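Local structure of m3DLH protein (Halieaceae bacterium, 7JKA) at residues Val46-Ala51 and Ala75-Asp80; Leu126-Phe131 and Ala146-Ile151; Ala150-His155 and Arg243-Glu248. The protein is an enzyme of the dienelactone hydrolase family that probably hydrolyses lactone or related ester bonds and may also act as a phosphotriesterase. One frame throughout, in Å; residues are numbered along the deposited sequence.

Contact 1 closes before contact 2 opens, and contact 3 begins on the residues where contact 2 ends. All three step across one sheet of an alpha/beta hydrolase fold. Contact 1 joins the end of strand 42-48 to the loop after strand 71-74. Contact 2 pairs the next strand in the sheet, 126-131, with 150-154. Contact 3 packs strand 150-154 on helix 232-250. The centres of contacts 1 and 2 are about 14 Å apart, those of 2 and 3 about 8 Å, and those of 1 and 3 about 19 Å. Contacts 2 and 3 share A150 and I151. The strand ends converge beside a probable nucleophile elbow, where E50 of contact 1 packs against H155 of contact 3.

Contact 1 of 3, residues Val46-Ala51 and Ala75-Asp80; sequences VVFPEA and ADLHGD
H78 NE2 donates to the backbone O of A51 over 2.7 Å. The oxygen lies almost in the imidazole plane. The bond is nevertheless bent, with an N-H...O angle of 140°, and the nitrogen sits tilted from the A51 carbonyl plane. On the other side of the ring, H78 ND1 is bonded to R93 NE, so both ring nitrogens are engaged and the ring's rotation is fixed. A phenylalanine here would probably leave the A51 carbonyl and R93 NE without the partners H78 gives them and remove the polar tie between the A51 end and the loop.

L77 packs against P49 and the backbone of E50, between the H78 bond and the strand end. Its CG lies beside the backbone N, with chi1 -67°, which brings the branch up to P49. P49 packs its CG and CD edge on L77, with P49 CG 3.6 Å from L77 CG. Of the two methyls, L77 CD1 lies 3.4 Å from E50 O, and L77 CD2 turns to the F48 ring. A75 adds its methyl to the same ring, with A75 CB 3.7 Å from F48 CD1. P49 CD lies 3.3 Å from A75 O, a buried carbonyl with no hydrogen-bond partner in the model.

At the strand end, A75 N donates to V47 O over 2.9 Å in a nearly straight bond. D76 shapes the loop from behind. Its OD1 accepts from H78 N and G79 N, both on one face of the carboxylate. The bond from H78 N makes an Asx turn, that from G79 N extends it to an Asx motif, and together they help position H78.

The E50 side chain leaves away from the loop; its OE2 hydrogen-bonds S214 OG, and it touches C132 and H155. This position, after a central strand and beside the probable nucleophile elbow, is consistent with the loop that helps form the oxyanion hole in alpha/beta hydrolases.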
# COMPACT_ATOMS: atom_id res chain seq x y z
N VAL A 46 -6.65 2.76 -2.08
CA VAL A 46 -6.05 3.08 -0.79
C VAL A 46 -4.55 3.09 -0.95
O VAL A 46 -3.96 2.21 -1.59
CB VAL A 46 -6.46 2.09 0.31
CG1 VAL A 46 -5.82 2.52 1.65
CG2 VAL A 46 -7.94 1.99 0.42
N VAL A 47 -3.91 4.10 -0.38
CA VAL A 47 -2.46 4.23 -0.42
C VAL A 47 -1.94 4.12 1.01
O VAL A 47 -2.14 5.03 1.83
CB VAL A 47 -2.02 5.56 -1.05
CG1 VAL A 47 -0.51 5.67 -1.11
CG2 VAL A 47 -2.66 5.76 -2.47
N PHE A 48 -1.23 3.02 1.31
CA PHE A 48 -0.63 2.89 2.63
C PHE A 48 0.80 3.37 2.59
O PHE A 48 1.58 2.94 1.72
CB PHE A 48 -0.70 1.45 3.12
CG PHE A 48 -2.10 0.97 3.40
CD1 PHE A 48 -2.78 1.45 4.52
CD2 PHE A 48 -2.74 0.10 2.53
CE1 PHE A 48 -4.09 1.02 4.77
CE2 PHE A 48 -4.05 -0.33 2.78
CZ PHE A 48 -4.72 0.13 3.88
N PRO A 49 1.18 4.26 3.49
CA PRO A 49 2.51 4.87 3.46
C PRO A 49 3.56 3.94 4.06
O PRO A 49 3.27 2.88 4.62
CB PRO A 49 2.33 6.10 4.35
CG PRO A 49 1.37 5.57 5.45
CD PRO A 49 0.38 4.74 4.64
N GLU A 50 4.83 4.37 3.96
CA GLU A 50 5.88 3.76 4.76
C GLU A 50 5.55 3.85 6.25
O GLU A 50 4.63 4.59 6.63
CB GLU A 50 7.22 4.43 4.46
CG GLU A 50 7.75 4.12 3.06
CD GLU A 50 9.22 4.46 2.94
OE1 GLU A 50 9.61 5.59 3.31
OE2 GLU A 50 10.01 3.62 2.48
N ALA A 51 6.25 3.08 7.10
CA ALA A 51 5.87 2.99 8.51
C ALA A 51 6.06 4.29 9.27
O ALA A 51 5.54 4.42 10.38
CB ALA A 51 6.64 1.87 9.22
N ALA A 75 -3.64 6.86 3.55
CA ALA A 75 -4.09 6.36 4.84
C ALA A 75 -3.14 6.72 5.97
O ALA A 75 -1.93 6.85 5.80
CB ALA A 75 -4.24 4.84 4.81
N ASP A 76 -3.73 6.84 7.16
CA ASP A 76 -3.01 7.11 8.40
C ASP A 76 -2.74 5.78 9.11
O ASP A 76 -3.68 5.05 9.42
CB ASP A 76 -3.90 8.05 9.23
CG ASP A 76 -3.37 8.34 10.63
OD1 ASP A 76 -2.26 7.92 11.01
OD2 ASP A 76 -4.12 9.04 11.36
N LEU A 77 -1.46 5.45 9.37
CA LEU A 77 -1.15 4.17 10.00
C LEU A 77 -1.23 4.20 11.51
O LEU A 77 -1.31 3.13 12.13
CB LEU A 77 0.27 3.72 9.64
CG LEU A 77 0.52 3.35 8.18
CD1 LEU A 77 1.99 3.01 8.00
CD2 LEU A 77 -0.38 2.17 7.76
N HIS A 78 -1.17 5.38 12.13
CA HIS A 78 -0.88 5.47 13.56
C HIS A 78 -1.96 6.13 14.38
O HIS A 78 -2.05 5.86 15.59
CB HIS A 78 0.43 6.23 13.78
CG HIS A 78 1.56 5.66 13.01
ND1 HIS A 78 1.86 4.32 13.01
CD2 HIS A 78 2.47 6.25 12.19
CE1 HIS A 78 2.90 4.09 12.23
NE2 HIS A 78 3.30 5.25 11.73
N GLY A 79 -2.75 6.98 13.78
CA GLY A 79 -3.79 7.72 14.45
C GLY A 79 -3.42 9.19 14.55
O GLY A 79 -2.25 9.55 14.72
N ASP A 80 -4.44 10.04 14.46
CA ASP A 80 -4.31 11.49 14.57
C ASP A 80 -3.29 12.04 13.59
O ASP A 80 -2.69 13.09 13.84
CB ASP A 80 -3.96 11.89 16.01
CG ASP A 80 -5.06 11.54 16.99
OD1 ASP A 80 -6.24 11.76 16.66
OD2 ASP A 80 -4.73 11.07 18.10

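Contact 2 of 3, residues Leu126-Phe131 and Ala146-Ile151; sequences LAAIGF and ASLGAI
L148 lies against the side chains of L126 and A128 and the backbone of A127 with both of its methyls. Together they form the apolar centre where the second strand of a beta-alpha-beta unit begins. The unit runs from strand 126-131 through helix 133-143 to strand 150-154, and it belongs to the parallel core of the alpha/beta hydrolase fold. The L148 branch lies beside its backbone N, with chi1 -66°, and this brings the end of the side chain back over strand 126-131. L148 CD1 touches A128 CB at 4.1 Å. L148 CD2 sits 3.8 Å from A127 C and also meets L126 CB. L141 of the connecting helix and L112 of helix 101-116 pack on L148 as well.

On the other face of the strand pair A127 CB and A150 CB lie 4.1 Å apart, and both touch F246 of helix 232-250. A128 and I151 face the opposite way. I151 meets A138 and A142 of helix 133-143. Helices 133-143 and 101-116 thus cover the A128 side, helix 232-250 the A127 side.

Further out, the chain before strand 150-154 passes close to the start of strand 126-131. L126 CD1 lies 3.6 Å from S147 O, beside exposed S147. Next to it, G149 N donates to L126 O over 2.8 Å, with an N-H...O angle of 146°.

Regular parallel pairing follows. A128 N donates to A150 O over 3.0 Å, and A128 O bonds onward to V152. The same A128 O is also met by a CA-H contact: I151 CA approaches it to 3.2 Å, with 151° at the hydrogen.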
# COMPACT_ATOMS: atom_id res chain seq x y z
N LEU A 126 -11.76 -1.32 -6.88
CA LEU A 126 -10.96 -0.89 -5.75
C LEU A 126 -9.59 -1.54 -5.79
O LEU A 126 -9.44 -2.71 -6.19
CB LEU A 126 -11.64 -1.25 -4.41
CG LEU A 126 -13.03 -0.66 -4.22
CD1 LEU A 126 -13.68 -1.22 -2.98
CD2 LEU A 126 -12.96 0.86 -4.09
N ALA A 127 -8.59 -0.78 -5.36
CA ALA A 127 -7.25 -1.33 -5.21
C ALA A 127 -6.62 -0.81 -3.93
O ALA A 127 -7.05 0.19 -3.35
CB ALA A 127 -6.35 -0.97 -6.41
N ALA A 128 -5.55 -1.49 -3.52
CA ALA A 128 -4.71 -0.99 -2.45
C ALA A 128 -3.26 -1.07 -2.89
O ALA A 128 -2.85 -2.09 -3.45
CB ALA A 128 -4.88 -1.80 -1.14
N ILE A 129 -2.51 -0.03 -2.61
CA ILE A 129 -1.07 -0.05 -2.79
C ILE A 129 -0.40 0.34 -1.49
O ILE A 129 -1.02 0.93 -0.59
CB ILE A 129 -0.59 0.86 -3.93
CG1 ILE A 129 -0.69 2.36 -3.58
CG2 ILE A 129 -1.34 0.54 -5.22
CD1 ILE A 129 0.01 3.26 -4.66
N GLY A 130 0.87 0.02 -1.38
CA GLY A 130 1.61 0.38 -0.19
C GLY A 130 3.09 0.34 -0.42
O GLY A 130 3.59 -0.41 -1.28
N PHE A 131 3.80 1.15 0.35
CA PHE A 131 5.23 1.34 0.25
C PHE A 131 5.84 0.84 1.55
O PHE A 131 5.40 1.23 2.63
CB PHE A 131 5.54 2.83 0.02
CG PHE A 131 4.91 3.34 -1.22
CD1 PHE A 131 3.59 3.76 -1.23
CD2 PHE A 131 5.62 3.29 -2.41
CE1 PHE A 131 3.00 4.19 -2.42
CE2 PHE A 131 5.05 3.72 -3.61
CZ PHE A 131 3.72 4.15 -3.61
N ALA A 146 -10.90 -8.66 2.19
CA ALA A 146 -11.56 -7.45 1.74
C ALA A 146 -11.80 -7.48 0.23
O ALA A 146 -11.10 -8.16 -0.54
CB ALA A 146 -10.72 -6.23 2.13
N SER A 147 -12.82 -6.75 -0.20
CA SER A 147 -13.21 -6.73 -1.60
C SER A 147 -12.30 -5.74 -2.32
O SER A 147 -12.57 -4.55 -2.38
CB SER A 147 -14.68 -6.35 -1.75
OG SER A 147 -15.03 -6.34 -3.12
N LEU A 148 -11.20 -6.26 -2.87
CA LEU A 148 -10.20 -5.49 -3.61
C LEU A 148 -9.90 -6.20 -4.91
O LEU A 148 -9.66 -7.41 -4.91
CB LEU A 148 -8.87 -5.35 -2.85
CG LEU A 148 -8.81 -4.58 -1.56
CD1 LEU A 148 -7.49 -4.89 -0.86
CD2 LEU A 148 -8.92 -3.09 -1.86
N GLY A 149 -9.88 -5.45 -6.01
CA GLY A 149 -9.56 -6.05 -7.29
C GLY A 149 -8.07 -6.18 -7.55
O GLY A 149 -7.67 -7.02 -8.36
N ALA A 150 -7.24 -5.37 -6.88
CA ALA A 150 -5.81 -5.37 -7.18
C ALA A 150 -5.06 -4.87 -5.96
O ALA A 150 -5.56 -4.01 -5.22
CB ALA A 150 -5.47 -4.47 -8.37
N ILE A 151 -3.89 -5.44 -5.74
CA ILE A 151 -3.00 -5.04 -4.66
C ILE A 151 -1.61 -4.95 -5.24
O ILE A 151 -1.16 -5.90 -5.91
CB ILE A 151 -3.00 -6.06 -3.49
CG1 ILE A 151 -4.42 -6.27 -2.95
CG2 ILE A 151 -2.09 -5.60 -2.40
CD1 ILE A 151 -5.07 -7.49 -3.55

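Contact 3 of 3, residues Ala150-His155 and Arg243-Glu248; sequences AIVTFH and RNLFDE
V152 and F246 make the close part of this contact together with A150 and L245. V152 CG2 reaches F246 CE1 at 3.9 Å, coming in obliquely to the ring. A150 CB meets the same carbon, F246 CE1, also at 3.9 Å, but at the ring edge and near its plane. One corner of the ring, CE1, thus touches both A150 and V152. L245 comes in alongside V152, the two side chains running past each other in opposite senses. Its CG is anti to the backbone N, chi1 -178°, which carries L245 CD2 down to V152 CG2 at 4.0 Å.

Helix 243-248 runs antiparallel to strand 150-154, at 177°, with the axes 9.3 Å apart. Its far side is different. R243, N244, D247 and E248 are exposed and do not touch the strand. E248 instead forms a salt bridge to R172, at the start of neighbouring strand 172-178. L174 of that strand, and I129 of strand 126-131, extend the apolar layer.

The side chains that meet are all hydrocarbon. The C-terminal helix is therefore held to this strand by burial and side-chain fit, with its polar side chains on the exposed side.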
# COMPACT_ATOMS: atom_id res chain seq x y z
N ALA A 150 -7.24 -5.37 -6.88
CA ALA A 150 -5.81 -5.37 -7.18
C ALA A 150 -5.06 -4.87 -5.96
O ALA A 150 -5.56 -4.01 -5.22
CB ALA A 150 -5.47 -4.47 -8.37
N ILE A 151 -3.89 -5.44 -5.74
CA ILE A 151 -3.00 -5.04 -4.66
C ILE A 151 -1.61 -4.95 -5.24
O ILE A 151 -1.16 -5.90 -5.91
CB ILE A 151 -3.00 -6.06 -3.49
CG1 ILE A 151 -4.42 -6.27 -2.95
CG2 ILE A 151 -2.09 -5.60 -2.40
CD1 ILE A 151 -5.07 -7.49 -3.55
N VAL A 152 -0.92 -3.84 -5.01
CA VAL A 152 0.44 -3.66 -5.52
C VAL A 152 1.31 -3.18 -4.38
O VAL A 152 0.96 -2.22 -3.69
CB VAL A 152 0.51 -2.65 -6.68
CG1 VAL A 152 1.95 -2.62 -7.25
CG2 VAL A 152 -0.49 -3.03 -7.78
N THR A 153 2.44 -3.85 -4.17
CA THR A 153 3.38 -3.44 -3.13
C THR A 153 4.68 -2.94 -3.74
O THR A 153 5.12 -3.41 -4.79
CB THR A 153 3.68 -4.58 -2.14
OG1 THR A 153 4.45 -5.62 -2.77
CG2 THR A 153 2.39 -5.18 -1.65
N PHE A 154 5.29 -1.97 -3.06
CA PHE A 154 6.57 -1.42 -3.50
C PHE A 154 7.56 -1.55 -2.36
O PHE A 154 7.32 -1.02 -1.27
CB PHE A 154 6.44 0.05 -3.91
CG PHE A 154 5.47 0.30 -5.04
CD1 PHE A 154 4.13 0.58 -4.78
CD2 PHE A 154 5.91 0.31 -6.35
CE1 PHE A 154 3.23 0.82 -5.80
CE2 PHE A 154 5.03 0.55 -7.40
CZ PHE A 154 3.67 0.81 -7.12
N HIS A 155 8.66 -2.25 -2.61
CA HIS A 155 9.72 -2.50 -1.62
C HIS A 155 9.16 -2.80 -0.23
O HIS A 155 9.54 -2.18 0.77
CB HIS A 155 10.76 -1.37 -1.58
CG HIS A 155 10.20 0.03 -1.56
ND1 HIS A 155 9.82 0.67 -0.40
CD2 HIS A 155 9.99 0.92 -2.57
CE1 HIS A 155 9.38 1.88 -0.70
NE2 HIS A 155 9.46 2.06 -2.00
N ARG A 243 0.23 0.63 -13.14
CA ARG A 243 -0.77 1.19 -14.05
C ARG A 243 -1.29 0.14 -15.03
O ARG A 243 -2.49 0.11 -15.32
CB ARG A 243 -0.18 2.38 -14.82
CG ARG A 243 0.06 3.63 -14.01
CD ARG A 243 0.53 4.77 -14.93
NE ARG A 243 -0.51 5.13 -15.89
CZ ARG A 243 -0.37 6.03 -16.87
NH1 ARG A 243 0.77 6.69 -17.02
NH2 ARG A 243 -1.39 6.29 -17.68
N ASN A 244 -0.41 -0.72 -15.55
CA ASN A 244 -0.86 -1.76 -16.48
C ASN A 244 -1.82 -2.73 -15.80
O ASN A 244 -2.79 -3.18 -16.41
CB ASN A 244 0.32 -2.55 -17.05
CG ASN A 244 1.22 -1.73 -17.98
OD1 ASN A 244 0.81 -0.74 -18.57
ND2 ASN A 244 2.46 -2.19 -18.14
N LEU A 245 -1.55 -3.08 -14.54
CA LEU A 245 -2.44 -3.98 -13.79
C LEU A 245 -3.77 -3.30 -13.53
O LEU A 245 -4.84 -3.90 -13.74
CB LEU A 245 -1.80 -4.40 -12.47
CG LEU A 245 -2.62 -5.39 -11.64
CD1 LEU A 245 -2.90 -6.67 -12.42
CD2 LEU A 245 -1.91 -5.70 -10.34
N PHE A 246 -3.74 -2.05 -13.09
CA PHE A 246 -4.98 -1.32 -12.85
C PHE A 246 -5.81 -1.21 -14.13
O PHE A 246 -7.04 -1.41 -14.09
CB PHE A 246 -4.67 0.07 -12.30
CG PHE A 246 -4.22 0.08 -10.85
CD1 PHE A 246 -4.12 -1.09 -10.11
CD2 PHE A 246 -3.86 1.27 -10.26
CE1 PHE A 246 -3.70 -1.06 -8.78
CE2 PHE A 246 -3.45 1.32 -8.92
CZ PHE A 246 -3.37 0.16 -8.19
N ASP A 247 -5.16 -0.92 -15.26
CA ASP A 247 -5.91 -0.82 -16.52
C ASP A 247 -6.59 -2.14 -16.85
O ASP A 247 -7.73 -2.17 -17.34
CB ASP A 247 -4.98 -0.42 -17.67
CG ASP A 247 -4.60 1.03 -17.65
OD1 ASP A 247 -5.17 1.80 -16.85
OD2 ASP A 247 -3.71 1.40 -18.45
N GLU A 248 -5.89 -3.24 -16.61
CA GLU A 248 -6.45 -4.56 -16.87
C GLU A 248 -7.70 -4.79 -16.04
O GLU A 248 -8.73 -5.26 -16.54
CB GLU A 248 -5.37 -5.60 -16.58
CG GLU A 248 -5.73 -7.02 -16.84
CD GLU A 248 -4.70 -7.95 -16.23
OE1 GLU A 248 -3.58 -8.06 -16.78
OE2 GLU A 248 -5.00 -8.54 -15.17